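Local coordinates for nitrogenase molybdenum-iron protein beta chain (Clostridium pasteurianum, PDB 4WES), which forms, with the alpha chain, the molybdenum-iron component of nitrogenase, which reduces dinitrogen to ammonium, and shares the [8Fe-7S] cluster with that chain, at residues Lys7-Arg12 / His378-Asn383; Ala14-Pro19 / Glu371-Asp376; Ala167-Ile172 / Leu229-Asn234; Leu241-Ser246 / Asp320-Ile325; Thr266-Ser271 / Pro423-Lys428. One frame throughout, in Å; residues are numbered along the deposited sequence. Where two conformers were deposited one is given.

Contacts 1 and 2 tie the N-terminal arm to helix 374-383 and touch each other: Arg12, from contact 1, forms salt bridges to Asp373 and Asp376 of contact 2. Contact 2 is buried beside the alpha chain and rests on charge and aromatic packing, whereas contact 1 is partly exposed and relies on side-chain amides binding the backbone of an irregular segment. Contacts 4 and 5, nearer the centre of the chain, bring helix starts together; a Glu323-Lys424 salt bridge joins them. Contact 4 sets a carboxylate on backbone NH groups, while buried contact 5 is mostly apolar around one backbone bond. Contact 3 is a polar, watery surface contact, its centre about 51 Å from that of contact 1.

Contact 1 (Lys7-Arg12 / His378-Asn383); sequences KEIVER and HQWIKN
Gln379 and Asn383, one turn apart on helix 374-383, read the backbone of the extended N-terminal arm, which lies across the helix of a Rossmann-like alpha/beta domain. The Gln379 amide faces two successive peptides: Val10 N donates to OE1 at 3.3 Å in a nearly straight bond (172°), while NE2 gives Glu8 O a weak bond and also binds Pro6 O. Asn383 has CG beside its own backbone N (chi1 -74°), which turns the amide back along the helix. Its ND2 donates to Lys7 O at 2.9 Å and to Gln379 O at 2.9 Å; both acceptors lie near the amide plane, so the two bonds fix its rotation. Lys7 runs fully extended, its CE 3.6 Å from Lys382 O. Ile9 crosses Trp380 at about a right angle, with CD1 3.9 Å from Trp380 CD1. Beyond it, a water accepts from Trp380 NE1 at 2.8 Å and donates to Glu11 OE2 at 2.7 Å.

Contact 2 (Ala14-Pro19 / Glu371-Asp376); sequences ALRINP and EGDFFD
Arg16 and Asp373 form a salt bridge across this contact, with NH1 2.9 Å from OD2. The carboxylate oxygen lies near the guanidinium plane, but the donor approaches from above the carboxylate, and the two planes stand 79° apart. Bends at chi2 and chi3 fold the arginine so that NH1 and NH2 both make weak bonds to Glu371 O, while NE is salt-bridged to Asp109 of the alpha chain. Asp373 OD2 also pairs with Arg12, so two arginines would probably stabilise its negative charge.

Among the other polar bonds, Phe374 N donates to Asn18 O at 2.9 Å. Asp373 and Asp376 form a capping box: Asp376 N reaches Asp373 OD1 at 2.9 Å, and Asp373 N reaches Asp376 OD2 at 3.0 Å. Water links Arg16 NH1 to Asp376 OD2.

The aromatic rings make two different contacts. Ile17 CD1 sits over the centre of the Phe375 ring, 3.9 Å from its centroid, in a CH-pi contact. The Phe374 ring instead turns its edge to Asn18 O and Pro19 O.

Strand 16-17 thus packs against the N-terminal end of helix 374-383, just after strand 367-370, while strand 16-17 itself pairs antiparallel with a strand of the alpha chain.

Contact 3 (Ala167-Ile172 / Leu229-Asn234); sequences AKNGKI and LKDTGN
Asn169 bridges two residues of the other segment, Asp231 and Asn234, through direct hydrogen bonds. Its backbone N donates to Asn234 O at 3.1 Å. Its side-chain ND2 donates to Asp231 OD2 at 2.9 Å in a fairly straight bond (166°). The oxygen lies in the plane of the amide, yet the amide comes down on the carboxylate from above, the two planes being 72° apart. ND2 also bonds to Ser235 OG.

Bonds inside each segment hold these groups in position. With CG between its backbone N and carbonyl carbon (chi1 64°), Asn169 brings OD1 within 2.8 Å of Lys171 N, closing an Asx turn. Asn234 ND2 donates to Asp231 OD1 at 2.9 Å, so the two carboxylate oxygens serve different asparagines; Asn234 OD1 accepts from Thr165 N. Across the contact, Ala167 O packs against the Asn234 amide carbon, CG, at 3.2 Å.

Water supplies a further set of links. One molecule donates to both Ala167 O and Asp231 OD1, another connects Lys168 NZ with Gly233 O, and a third joins Lys171 NZ to Asp231 OD2. Lys171 NZ stays 4.8 Å from Asp231 OD2, so this pairing is mediated by solvent.

Here the Asx turn of the loop entering strand 172-175 meets the 3-10 turn before strand 237-241, joining at the protein surface the loops into two neighbouring inner strands of a parallel alpha/beta sheet.

Contact 4 (Leu241-Ser246 / Asp320-Ile325); sequences LGSYAS and DPDEII
Asp322, Tyr244 and Pro321 account for most of the surface buried here. Asp322 points its carboxylate at the first turn of helix 243-257: OD1 accepts from Tyr244 N at 3.0 Å and OD2 from Ala245 N at 3.0 Å. Each oxygen uses its syn lone pair, giving a two-pronged grip on neighbouring NH groups. The helix dipole would probably help to stabilise the carboxylate's negative charge. Close approach is possible because the N-cap residue is Gly242, whose CA is only 3.3 Å from Asp322 CG.

Tyr244 has CG beside its backbone N (chi1 -77°), which carries the ring over Pro321. Pro321 CB stands above the ring centre, 3.5 Å from the centroid and 10° off the normal, a close CH-pi contact; Pro321 CG lies over the CD2-CE2 side, 3.6 Å from Tyr244 CE2. Asp322 OD1 meets the same ring at its edge, 3.4 Å from CD1. At the far end, the tyrosine hydroxyl is hydrogen-bonded to Phe350 N.

Helices 243-257 and 321-333 each follow a strand of a different parallel sheet, so the first turns of helices from two Rossmann-like domains meet here, one helix start being bound by a carboxylate from the other.

Contact 5 (Thr266-Ser271 / Pro423-Lys428); sequences TPIGVS and PKVGYK
Pro267 and Val425 side chains run alongside each other in the same direction, with Pro267 CG 4.2 Å from Val425 CB. Pro267 is the central residue of an inverse gamma turn, and its O accepts from Gly426 N at 2.8 Å with an N-H...O angle of 159°. The same oxygen lies 3.1 Å from Val425 CA and 3.2 Å from Val425 CB, which packs the valine closely against the turn.

Ile268 meets Val425 at about a right angle, CG1 lying 4.1 Å from Val425 CG1. It also crosses Lys424 obliquely: CD1 rests on the aliphatic chain, 3.7 Å from Lys424 CD. Beyond it the lysine bends at chi3 and its ammonium goes on to a salt bridge with Glu323. Thr266 CG2 comes to 4.1 Å from Val425 CG1, again at about a right angle.

One water completes the backbone links, accepting from Gly269 N and donating to Lys424 O and Gly426 O.

The contact places the start of helix 270-284, with Gly269 at its N-cap position, near the N-terminal part of the C-terminal helix 426-448. Tyr427 leans over helix 270-284, bonded to Asp274, and touches helix 290-305, while Glu186 of helix 181-193 touches Val425 and helix 321-333 meets Ile268.

Contact 1 (Lys7-Arg12 / His378-Asn383)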
# COMPACT_ATOMS: atom_id res chain seq x y z
N LYS B 7 14.78 -26.92 -1.35
CA LYS B 7 13.43 -27.41 -1.13
C LYS B 7 13.38 -28.53 -0.09
O LYS B 7 12.46 -28.64 0.68
CB LYS B 7 12.87 -27.90 -2.46
CG LYS B 7 11.44 -28.39 -2.40
CD LYS B 7 10.92 -28.77 -3.76
CE LYS B 7 9.51 -29.34 -3.64
NZ LYS B 7 8.99 -29.80 -4.95
N GLU B 8 14.38 -29.40 -0.10
CA GLU B 8 14.37 -30.56 0.80
C GLU B 8 14.58 -30.12 2.25
O GLU B 8 15.61 -29.54 2.61
CB GLU B 8 15.43 -31.56 0.35
CG GLU B 8 15.28 -32.04 -1.10
CD GLU B 8 15.47 -31.02 -2.27
OE1 GLU B 8 16.30 -30.03 -2.19
OE2 GLU B 8 14.81 -31.30 -3.34
N ILE B 9 13.58 -30.38 3.06
CA ILE B 9 13.51 -29.80 4.39
C ILE B 9 14.53 -30.46 5.28
O ILE B 9 14.72 -31.69 5.25
CB ILE B 9 12.09 -29.90 4.98
CG1 ILE B 9 11.12 -28.88 4.32
CG2 ILE B 9 12.11 -29.67 6.48
CD1 ILE B 9 9.67 -29.28 4.46
N VAL B 10 15.24 -29.64 6.05
CA VAL B 10 16.22 -30.12 7.03
C VAL B 10 15.70 -29.74 8.39
O VAL B 10 15.30 -28.58 8.64
CB VAL B 10 17.62 -29.49 6.83
CG1 VAL B 10 18.62 -30.01 7.87
CG2 VAL B 10 18.13 -29.72 5.41
N GLU B 11 15.70 -30.70 9.28
CA GLU B 11 15.39 -30.42 10.67
C GLU B 11 16.71 -30.13 11.41
O GLU B 11 17.34 -31.05 11.99
CB GLU B 11 14.65 -31.59 11.31
CG GLU B 11 13.33 -31.92 10.66
CD GLU B 11 12.37 -30.77 10.73
OE1 GLU B 11 12.42 -30.05 11.75
OE2 GLU B 11 11.58 -30.60 9.77
N ARG B 12 17.11 -28.87 11.39
CA ARG B 12 18.34 -28.50 12.03
C ARG B 12 18.18 -28.61 13.53
O ARG B 12 17.10 -28.33 14.07
CB ARG B 12 18.73 -27.04 11.68
CG ARG B 12 19.23 -26.90 10.29
CD ARG B 12 19.26 -25.46 9.84
NE ARG B 12 17.92 -24.98 9.51
CZ ARG B 12 17.30 -23.94 10.06
NH1 ARG B 12 17.89 -23.17 10.98
NH2 ARG B 12 16.08 -23.65 9.66
N HIS B 378 10.67 -20.49 4.65
CA HIS B 378 10.95 -20.51 3.22
C HIS B 378 10.94 -21.95 2.69
O HIS B 378 10.35 -22.23 1.63
CB HIS B 378 12.26 -19.80 2.93
CG HIS B 378 12.47 -19.56 1.48
ND1 HIS B 378 13.68 -19.13 0.99
CD2 HIS B 378 11.63 -19.65 0.41
CE1 HIS B 378 13.58 -19.00 -0.32
NE2 HIS B 378 12.33 -19.29 -0.69
N GLN B 379 11.61 -22.86 3.38
CA GLN B 379 11.59 -24.26 2.95
C GLN B 379 10.17 -24.79 2.85
O GLN B 379 9.82 -25.50 1.88
CB GLN B 379 12.40 -25.16 3.87
CG GLN B 379 13.89 -24.84 3.88
CD GLN B 379 14.71 -26.08 4.29
OE1 GLN B 379 14.70 -26.49 5.44
NE2 GLN B 379 15.34 -26.68 3.32
N TRP B 380 9.33 -24.50 3.83
CA TRP B 380 7.95 -24.97 3.78
C TRP B 380 7.23 -24.42 2.55
O TRP B 380 6.50 -25.16 1.89
CB TRP B 380 7.20 -24.58 5.05
CG TRP B 380 7.81 -25.10 6.30
CD1 TRP B 380 8.78 -26.07 6.45
CD2 TRP B 380 7.49 -24.67 7.61
NE1 TRP B 380 9.08 -26.25 7.78
CE2 TRP B 380 8.31 -25.38 8.51
CE3 TRP B 380 6.59 -23.73 8.11
CZ2 TRP B 380 8.23 -25.20 9.88
CZ3 TRP B 380 6.51 -23.54 9.47
CH2 TRP B 380 7.32 -24.28 10.33
N ILE B 381 7.43 -23.13 2.28
CA ILE B 381 6.80 -22.50 1.13
C ILE B 381 7.21 -23.15 -0.18
O ILE B 381 6.40 -23.31 -1.08
CB ILE B 381 7.08 -20.99 1.14
CG1 ILE B 381 6.28 -20.32 2.25
CG2 ILE B 381 6.79 -20.35 -0.19
CD1 ILE B 381 6.71 -18.90 2.58
N LYS B 382 8.48 -23.57 -0.26
CA LYS B 382 8.92 -24.26 -1.47
C LYS B 382 8.23 -25.60 -1.70
O LYS B 382 8.18 -26.10 -2.84
CB LYS B 382 10.43 -24.49 -1.43
CG LYS B 382 11.25 -23.23 -1.53
CD LYS B 382 12.73 -23.53 -1.36
CE LYS B 382 13.55 -22.28 -1.61
NZ LYS B 382 13.38 -21.81 -3.02
N ASN B 383 7.73 -26.20 -0.62
CA ASN B 383 6.98 -27.45 -0.72
C ASN B 383 5.50 -27.27 -0.94
O ASN B 383 4.89 -28.08 -1.63
CB ASN B 383 7.28 -28.31 0.49
CG ASN B 383 8.66 -28.91 0.42
OD1 ASN B 383 8.83 -29.98 -0.14
ND2 ASN B 383 9.65 -28.23 0.96
O HOH W 1 15.97 -26.11 7.86
O HOH W 2 10.81 -28.06 9.08

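Contact 2 (Ala14-Pro19 / Glu371-Asp376)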
# COMPACT_ATOMS: atom_id res chain seq x y z
N ALA B 14 21.11 -27.42 15.52
CA ALA B 14 22.15 -26.57 16.09
C ALA B 14 22.31 -25.23 15.39
O ALA B 14 22.49 -24.20 16.06
CB ALA B 14 23.47 -27.32 16.13
N LEU B 15 22.28 -25.23 14.07
CA LEU B 15 22.53 -24.01 13.31
C LEU B 15 21.25 -23.23 13.13
O LEU B 15 20.30 -23.69 12.51
CB LEU B 15 23.07 -24.41 11.93
CG LEU B 15 23.46 -23.28 11.03
CD1 LEU B 15 24.72 -22.56 11.50
CD2 LEU B 15 23.70 -23.81 9.61
N ARG B 16 21.23 -22.01 13.71
CA ARG B 16 20.11 -21.09 13.58
C ARG B 16 20.39 -20.19 12.37
O ARG B 16 21.48 -19.66 12.24
CB ARG B 16 20.00 -20.30 14.86
CG ARG B 16 18.94 -19.21 14.89
CD ARG B 16 17.53 -19.71 14.73
NE ARG B 16 17.15 -20.58 15.84
CZ ARG B 16 16.23 -21.53 15.77
NH1 ARG B 16 15.63 -21.83 14.63
NH2 ARG B 16 15.93 -22.24 16.86
N ILE B 17 19.37 -20.01 11.52
CA ILE B 17 19.53 -19.27 10.29
C ILE B 17 18.38 -18.27 10.20
O ILE B 17 17.24 -18.66 10.26
CB ILE B 17 19.51 -20.19 9.03
CG1 ILE B 17 20.49 -21.36 9.15
CG2 ILE B 17 19.77 -19.35 7.79
CD1 ILE B 17 20.34 -22.39 8.04
N ASN B 18 18.70 -16.98 10.03
CA ASN B 18 17.66 -16.00 9.70
C ASN B 18 16.57 -15.99 10.78
O ASN B 18 15.39 -16.32 10.53
CB ASN B 18 17.09 -16.23 8.32
CG ASN B 18 18.11 -16.02 7.22
OD1 ASN B 18 19.26 -15.70 7.47
ND2 ASN B 18 17.66 -16.20 5.98
N PRO B 19 16.94 -15.64 12.02
CA PRO B 19 16.06 -15.84 13.17
C PRO B 19 14.79 -14.97 13.17
O PRO B 19 14.79 -13.84 12.71
CB PRO B 19 16.97 -15.51 14.34
CG PRO B 19 17.90 -14.48 13.81
CD PRO B 19 18.22 -15.01 12.42
N GLU B 371 10.28 -21.46 18.14
CA GLU B 371 11.70 -21.48 17.85
C GLU B 371 11.96 -21.98 16.42
O GLU B 371 12.94 -22.67 16.15
CB GLU B 371 12.52 -22.21 18.90
CG GLU B 371 12.44 -21.56 20.27
CD GLU B 371 13.32 -22.25 21.25
OE1 GLU B 371 14.50 -21.88 21.40
OE2 GLU B 371 12.85 -23.22 21.86
N GLY B 372 11.10 -21.57 15.50
CA GLY B 372 11.39 -21.71 14.07
C GLY B 372 11.99 -20.40 13.55
O GLY B 372 12.02 -19.39 14.26
N ASP B 373 12.47 -20.45 12.31
CA ASP B 373 13.10 -19.27 11.74
C ASP B 373 12.65 -19.03 10.30
O ASP B 373 11.81 -19.77 9.76
CB ASP B 373 14.63 -19.34 11.92
CG ASP B 373 15.25 -20.59 11.32
OD1 ASP B 373 14.83 -21.01 10.22
OD2 ASP B 373 16.20 -21.11 11.93
N PHE B 374 13.12 -17.94 9.69
CA PHE B 374 12.73 -17.60 8.32
C PHE B 374 13.24 -18.61 7.31
O PHE B 374 12.70 -18.68 6.21
CB PHE B 374 13.23 -16.20 7.94
CG PHE B 374 12.43 -15.04 8.49
CD1 PHE B 374 11.39 -14.50 7.76
CD2 PHE B 374 12.70 -14.48 9.73
CE1 PHE B 374 10.68 -13.41 8.21
CE2 PHE B 374 11.98 -13.40 10.21
CZ PHE B 374 10.96 -12.88 9.44
N PHE B 375 14.30 -19.35 7.63
CA PHE B 375 14.77 -20.41 6.73
C PHE B 375 13.77 -21.55 6.72
O PHE B 375 13.41 -22.04 5.62
CB PHE B 375 16.18 -20.83 7.16
CG PHE B 375 16.90 -21.72 6.19
CD1 PHE B 375 17.81 -21.21 5.29
CD2 PHE B 375 16.71 -23.09 6.20
CE1 PHE B 375 18.52 -22.02 4.43
CE2 PHE B 375 17.42 -23.90 5.32
CZ PHE B 375 18.34 -23.37 4.46
N ASP B 376 13.30 -21.95 7.89
CA ASP B 376 12.23 -22.97 7.95
C ASP B 376 11.05 -22.59 7.08
O ASP B 376 10.56 -23.38 6.27
CB ASP B 376 11.70 -23.11 9.37
CG ASP B 376 12.67 -23.79 10.34
OD1 ASP B 376 13.31 -24.81 9.97
OD2 ASP B 376 12.71 -23.34 11.51
O HOH W 3 15.79 -20.65 19.33
O HOH W 4 14.31 -24.15 13.47
O HOH W 5 14.91 -16.83 4.87

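Contact 3 (Ala167-Ile172 / Leu229-Asn234)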
# COMPACT_ATOMS: atom_id res chain seq x y z
N ALA B 167 -4.30 4.94 49.14
CA ALA B 167 -5.01 6.00 48.47
C ALA B 167 -5.50 5.50 47.10
O ALA B 167 -4.81 5.65 46.09
CB ALA B 167 -4.09 7.21 48.30
N LYS B 168 -6.70 4.91 47.07
CA LYS B 168 -7.25 4.38 45.83
C LYS B 168 -7.37 5.44 44.75
O LYS B 168 -7.92 6.51 44.98
CB LYS B 168 -8.61 3.73 46.08
CG LYS B 168 -8.49 2.49 46.92
CD LYS B 168 -7.81 1.37 46.16
CE LYS B 168 -7.58 0.17 47.04
NZ LYS B 168 -7.35 -1.01 46.19
N ASN B 169 -6.87 5.15 43.54
CA ASN B 169 -6.92 6.13 42.47
C ASN B 169 -8.09 5.99 41.50
O ASN B 169 -8.32 6.88 40.68
CB ASN B 169 -5.59 6.12 41.71
CG ASN B 169 -5.30 4.81 41.01
OD1 ASN B 169 -6.20 3.98 40.81
ND2 ASN B 169 -4.04 4.58 40.68
N GLY B 170 -8.85 4.92 41.63
CA GLY B 170 -9.98 4.67 40.75
C GLY B 170 -9.62 4.35 39.31
O GLY B 170 -10.47 4.43 38.44
N LYS B 171 -8.38 3.93 39.07
CA LYS B 171 -7.87 3.70 37.72
C LYS B 171 -7.67 2.20 37.46
O LYS B 171 -7.51 1.39 38.38
CB LYS B 171 -6.54 4.43 37.50
CG LYS B 171 -6.65 5.94 37.67
CD LYS B 171 -5.34 6.65 37.41
CE LYS B 171 -5.52 8.14 37.59
NZ LYS B 171 -4.29 8.90 37.23
N ILE B 172 -7.59 1.86 36.18
CA ILE B 172 -7.18 0.54 35.73
C ILE B 172 -5.76 0.69 35.13
O ILE B 172 -5.53 1.57 34.31
CB ILE B 172 -8.14 -0.01 34.67
CG1 ILE B 172 -9.50 -0.30 35.33
CG2 ILE B 172 -7.59 -1.26 33.99
CD1 ILE B 172 -10.57 -0.79 34.39
N LEU B 229 3.82 5.78 37.65
CA LEU B 229 4.35 4.42 37.86
C LEU B 229 4.29 4.03 39.34
O LEU B 229 3.91 2.91 39.69
CB LEU B 229 5.78 4.33 37.36
CG LEU B 229 5.94 4.56 35.86
CD1 LEU B 229 7.39 4.62 35.46
CD2 LEU B 229 5.22 3.48 35.08
N LYS B 230 4.61 4.94 40.24
CA LYS B 230 4.41 4.66 41.67
C LYS B 230 2.95 4.36 41.98
O LYS B 230 2.62 3.39 42.70
CB LYS B 230 4.91 5.81 42.54
CG LYS B 230 6.41 6.02 42.48
CD LYS B 230 6.82 7.22 43.32
CE LYS B 230 8.31 7.47 43.25
NZ LYS B 230 8.71 8.68 44.02
N ASP B 231 2.06 5.16 41.41
CA ASP B 231 0.65 5.10 41.70
C ASP B 231 -0.05 3.86 41.15
O ASP B 231 -1.21 3.59 41.52
CB ASP B 231 -0.04 6.36 41.19
CG ASP B 231 -1.39 6.63 41.86
OD1 ASP B 231 -1.47 6.58 43.13
OD2 ASP B 231 -2.36 6.93 41.13
N THR B 232 0.65 3.08 40.31
CA THR B 232 0.08 1.82 39.83
C THR B 232 -0.30 0.85 40.95
O THR B 232 -1.19 0.01 40.78
CB THR B 232 1.02 1.08 38.86
OG1 THR B 232 2.28 0.83 39.48
CG2 THR B 232 1.21 1.87 37.59
N GLY B 233 0.35 0.99 42.11
CA GLY B 233 -0.01 0.16 43.24
C GLY B 233 -1.35 0.50 43.89
O GLY B 233 -1.84 -0.25 44.74
N ASN B 234 -1.92 1.65 43.51
CA ASN B 234 -3.20 2.13 44.06
C ASN B 234 -4.39 1.90 43.15
O ASN B 234 -5.49 2.32 43.45
CB ASN B 234 -3.08 3.61 44.37
CG ASN B 234 -2.22 3.88 45.58
OD1 ASN B 234 -2.33 3.18 46.61
ND2 ASN B 234 -1.37 4.90 45.50
O HOH W 6 -3.63 7.58 44.51
O HOH W 7 -4.66 -0.89 44.85
O HOH W 8 -8.18 2.48 42.87
O HOH W 9 -2.03 8.00 38.56

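Contact 4 (Leu241-Ser246 / Asp320-Ile325)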
# COMPACT_ATOMS: atom_id res chain seq x y z
N LEU B 241 -2.01 -7.10 28.53
CA LEU B 241 -2.31 -7.36 27.14
C LEU B 241 -1.14 -8.11 26.53
O LEU B 241 -0.06 -7.53 26.34
CB LEU B 241 -2.56 -6.08 26.37
CG LEU B 241 -3.62 -5.13 26.92
CD1 LEU B 241 -3.90 -4.00 25.96
CD2 LEU B 241 -4.92 -5.81 27.30
N GLY B 242 -1.35 -9.38 26.22
CA GLY B 242 -0.29 -10.22 25.67
C GLY B 242 0.48 -10.86 26.80
O GLY B 242 1.32 -10.25 27.42
N SER B 243 0.23 -12.15 27.05
CA SER B 243 0.82 -12.79 28.21
C SER B 243 2.35 -12.82 28.20
O SER B 243 2.96 -12.67 29.26
CB SER B 243 0.25 -14.19 28.41
OG SER B 243 0.64 -15.04 27.35
N TYR B 244 2.95 -13.02 27.04
CA TYR B 244 4.40 -13.10 27.01
C TYR B 244 5.05 -11.81 27.47
O TYR B 244 6.01 -11.81 28.25
CB TYR B 244 4.92 -13.47 25.62
CG TYR B 244 4.80 -14.92 25.22
CD1 TYR B 244 3.58 -15.47 24.90
CD2 TYR B 244 5.94 -15.71 25.08
CE1 TYR B 244 3.47 -16.78 24.45
CE2 TYR B 244 5.85 -17.01 24.62
CZ TYR B 244 4.63 -17.55 24.30
OH TYR B 244 4.53 -18.84 23.82
N ALA B 245 4.57 -10.68 26.94
CA ALA B 245 5.17 -9.40 27.24
C ALA B 245 4.74 -8.85 28.61
O ALA B 245 5.51 -8.10 29.22
CB ALA B 245 4.83 -8.38 26.16
N SER B 246 3.51 -9.13 29.01
CA SER B 246 2.88 -8.32 30.03
C SER B 246 2.56 -9.04 31.35
O SER B 246 2.40 -8.37 32.39
CB SER B 246 1.59 -7.70 29.48
OG SER B 246 1.88 -6.95 28.31
N ASP B 320 6.34 -12.17 16.76
CA ASP B 320 6.39 -12.31 18.20
C ASP B 320 5.09 -12.96 18.70
O ASP B 320 4.03 -12.84 18.08
CB ASP B 320 6.63 -10.93 18.81
CG ASP B 320 7.96 -10.36 18.45
OD1 ASP B 320 8.89 -11.13 18.11
OD2 ASP B 320 8.12 -9.11 18.52
N PRO B 321 5.15 -13.68 19.84
CA PRO B 321 4.05 -14.60 20.11
C PRO B 321 2.72 -13.92 20.37
O PRO B 321 1.68 -14.38 19.87
CB PRO B 321 4.51 -15.40 21.34
CG PRO B 321 5.94 -15.15 21.50
CD PRO B 321 6.32 -13.93 20.69
N ASP B 322 2.69 -12.85 21.17
CA ASP B 322 1.40 -12.25 21.50
C ASP B 322 0.69 -11.74 20.24
O ASP B 322 -0.50 -11.99 20.03
CB ASP B 322 1.56 -11.09 22.50
CG ASP B 322 2.19 -11.50 23.84
OD1 ASP B 322 1.84 -12.59 24.34
OD2 ASP B 322 3.01 -10.70 24.35
N GLU B 323 1.43 -10.99 19.42
CA GLU B 323 0.87 -10.41 18.21
C GLU B 323 0.48 -11.46 17.19
O GLU B 323 -0.55 -11.33 16.51
CB GLU B 323 1.92 -9.41 17.57
CG GLU B 323 3.19 -10.08 17.02
CD GLU B 323 4.34 -9.18 16.45
OE1 GLU B 323 4.16 -7.93 16.64
OE2 GLU B 323 5.33 -9.76 15.71
N ILE B 324 1.27 -12.53 17.08
CA ILE B 324 0.98 -13.56 16.08
C ILE B 324 -0.18 -14.47 16.51
O ILE B 324 -0.95 -14.92 15.68
CB ILE B 324 2.25 -14.35 15.70
CG1 ILE B 324 3.28 -13.44 15.02
CG2 ILE B 324 1.93 -15.55 14.82
CD1 ILE B 324 2.82 -12.85 13.68
N ILE B 325 -0.33 -14.71 17.82
CA ILE B 325 -1.51 -15.42 18.26
C ILE B 325 -2.77 -14.66 17.84
O ILE B 325 -3.70 -15.23 17.29
CB ILE B 325 -1.48 -15.64 19.79
CG1 ILE B 325 -0.41 -16.69 20.15
CG2 ILE B 325 -2.85 -16.06 20.33
CD1 ILE B 325 -0.04 -16.66 21.62

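Contact 5 (Thr266-Ser271 / Pro423-Lys428)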
# COMPACT_ATOMS: atom_id res chain seq x y z
N THR B 266 -3.44 -9.66 22.96
CA THR B 266 -3.24 -8.41 22.24
C THR B 266 -4.47 -8.14 21.39
O THR B 266 -4.89 -9.05 20.67
CB THR B 266 -2.00 -8.52 21.34
OG1 THR B 266 -0.86 -8.89 22.13
CG2 THR B 266 -1.73 -7.23 20.63
N PRO B 267 -5.04 -6.92 21.45
CA PRO B 267 -6.36 -6.76 20.81
C PRO B 267 -6.22 -6.49 19.31
O PRO B 267 -6.28 -5.34 18.87
CB PRO B 267 -6.99 -5.58 21.60
CG PRO B 267 -5.82 -4.82 22.12
CD PRO B 267 -4.80 -5.89 22.48
N ILE B 268 -6.01 -7.57 18.55
CA ILE B 268 -5.97 -7.55 17.09
C ILE B 268 -7.12 -8.38 16.58
O ILE B 268 -7.26 -9.55 16.95
CB ILE B 268 -4.62 -8.07 16.55
CG1 ILE B 268 -3.46 -7.20 17.03
CG2 ILE B 268 -4.66 -8.16 15.02
CD1 ILE B 268 -2.09 -7.78 16.73
N GLY B 269 -7.93 -7.79 15.70
CA GLY B 269 -9.06 -8.48 15.10
C GLY B 269 -10.36 -8.35 15.87
O GLY B 269 -10.47 -7.53 16.80
N VAL B 270 -11.33 -9.18 15.50
CA VAL B 270 -12.68 -9.03 16.04
C VAL B 270 -12.76 -9.54 17.46
O VAL B 270 -13.03 -8.77 18.40
CB VAL B 270 -13.73 -9.72 15.14
CG1 VAL B 270 -15.13 -9.51 15.72
CG2 VAL B 270 -13.67 -9.22 13.70
N SER B 271 -12.57 -10.85 17.68
CA SER B 271 -12.75 -11.40 19.01
C SER B 271 -11.78 -10.82 20.01
O SER B 271 -12.16 -10.56 21.15
CB SER B 271 -12.71 -12.92 19.01
OG SER B 271 -11.43 -13.41 18.63
N PRO B 423 -1.95 2.11 13.82
CA PRO B 423 -2.14 1.03 14.75
C PRO B 423 -2.51 -0.25 14.02
O PRO B 423 -3.09 -0.18 12.92
CB PRO B 423 -3.35 1.49 15.58
CG PRO B 423 -4.14 2.33 14.63
CD PRO B 423 -3.09 3.04 13.80
N LYS B 424 -2.17 -1.40 14.63
CA LYS B 424 -2.70 -2.68 14.25
C LYS B 424 -3.77 -3.20 15.19
O LYS B 424 -4.44 -4.16 14.85
CB LYS B 424 -1.57 -3.74 14.12
CG LYS B 424 -0.89 -4.09 15.48
CD LYS B 424 0.23 -5.13 15.46
CE LYS B 424 1.49 -4.67 16.22
NZ LYS B 424 2.68 -5.50 15.83
N VAL B 425 -3.88 -2.58 16.37
CA VAL B 425 -4.84 -3.01 17.37
C VAL B 425 -6.17 -2.28 17.25
O VAL B 425 -6.29 -1.23 16.60
CB VAL B 425 -4.28 -2.81 18.80
CG1 VAL B 425 -3.03 -3.64 19.01
CG2 VAL B 425 -4.05 -1.32 19.13
N GLY B 426 -7.17 -2.83 17.92
CA GLY B 426 -8.49 -2.24 17.93
C GLY B 426 -9.26 -2.46 16.64
O GLY B 426 -8.78 -3.07 15.69
N TYR B 427 -10.50 -1.97 16.60
CA TYR B 427 -11.26 -2.04 15.36
C TYR B 427 -10.61 -1.17 14.30
O TYR B 427 -10.57 -1.58 13.12
CB TYR B 427 -12.72 -1.63 15.61
CG TYR B 427 -13.36 -2.42 16.73
CD1 TYR B 427 -13.51 -3.80 16.66
CD2 TYR B 427 -13.84 -1.79 17.88
CE1 TYR B 427 -14.09 -4.54 17.70
CE2 TYR B 427 -14.41 -2.51 18.90
CZ TYR B 427 -14.54 -3.88 18.82
OH TYR B 427 -15.10 -4.58 19.86
N LYS B 428 -10.07 -0.03 14.69
CA LYS B 428 -9.38 0.86 13.77
C LYS B 428 -8.17 0.18 13.10
O LYS B 428 -7.95 0.27 11.89
CB LYS B 428 -8.92 2.10 14.54
CG LYS B 428 -8.16 3.15 13.77
CD LYS B 428 -7.75 4.42 14.53
CE LYS B 428 -6.87 5.27 13.61
NZ LYS B 428 -6.14 6.40 14.27
O HOH W 10 -7.00 -5.13 15.22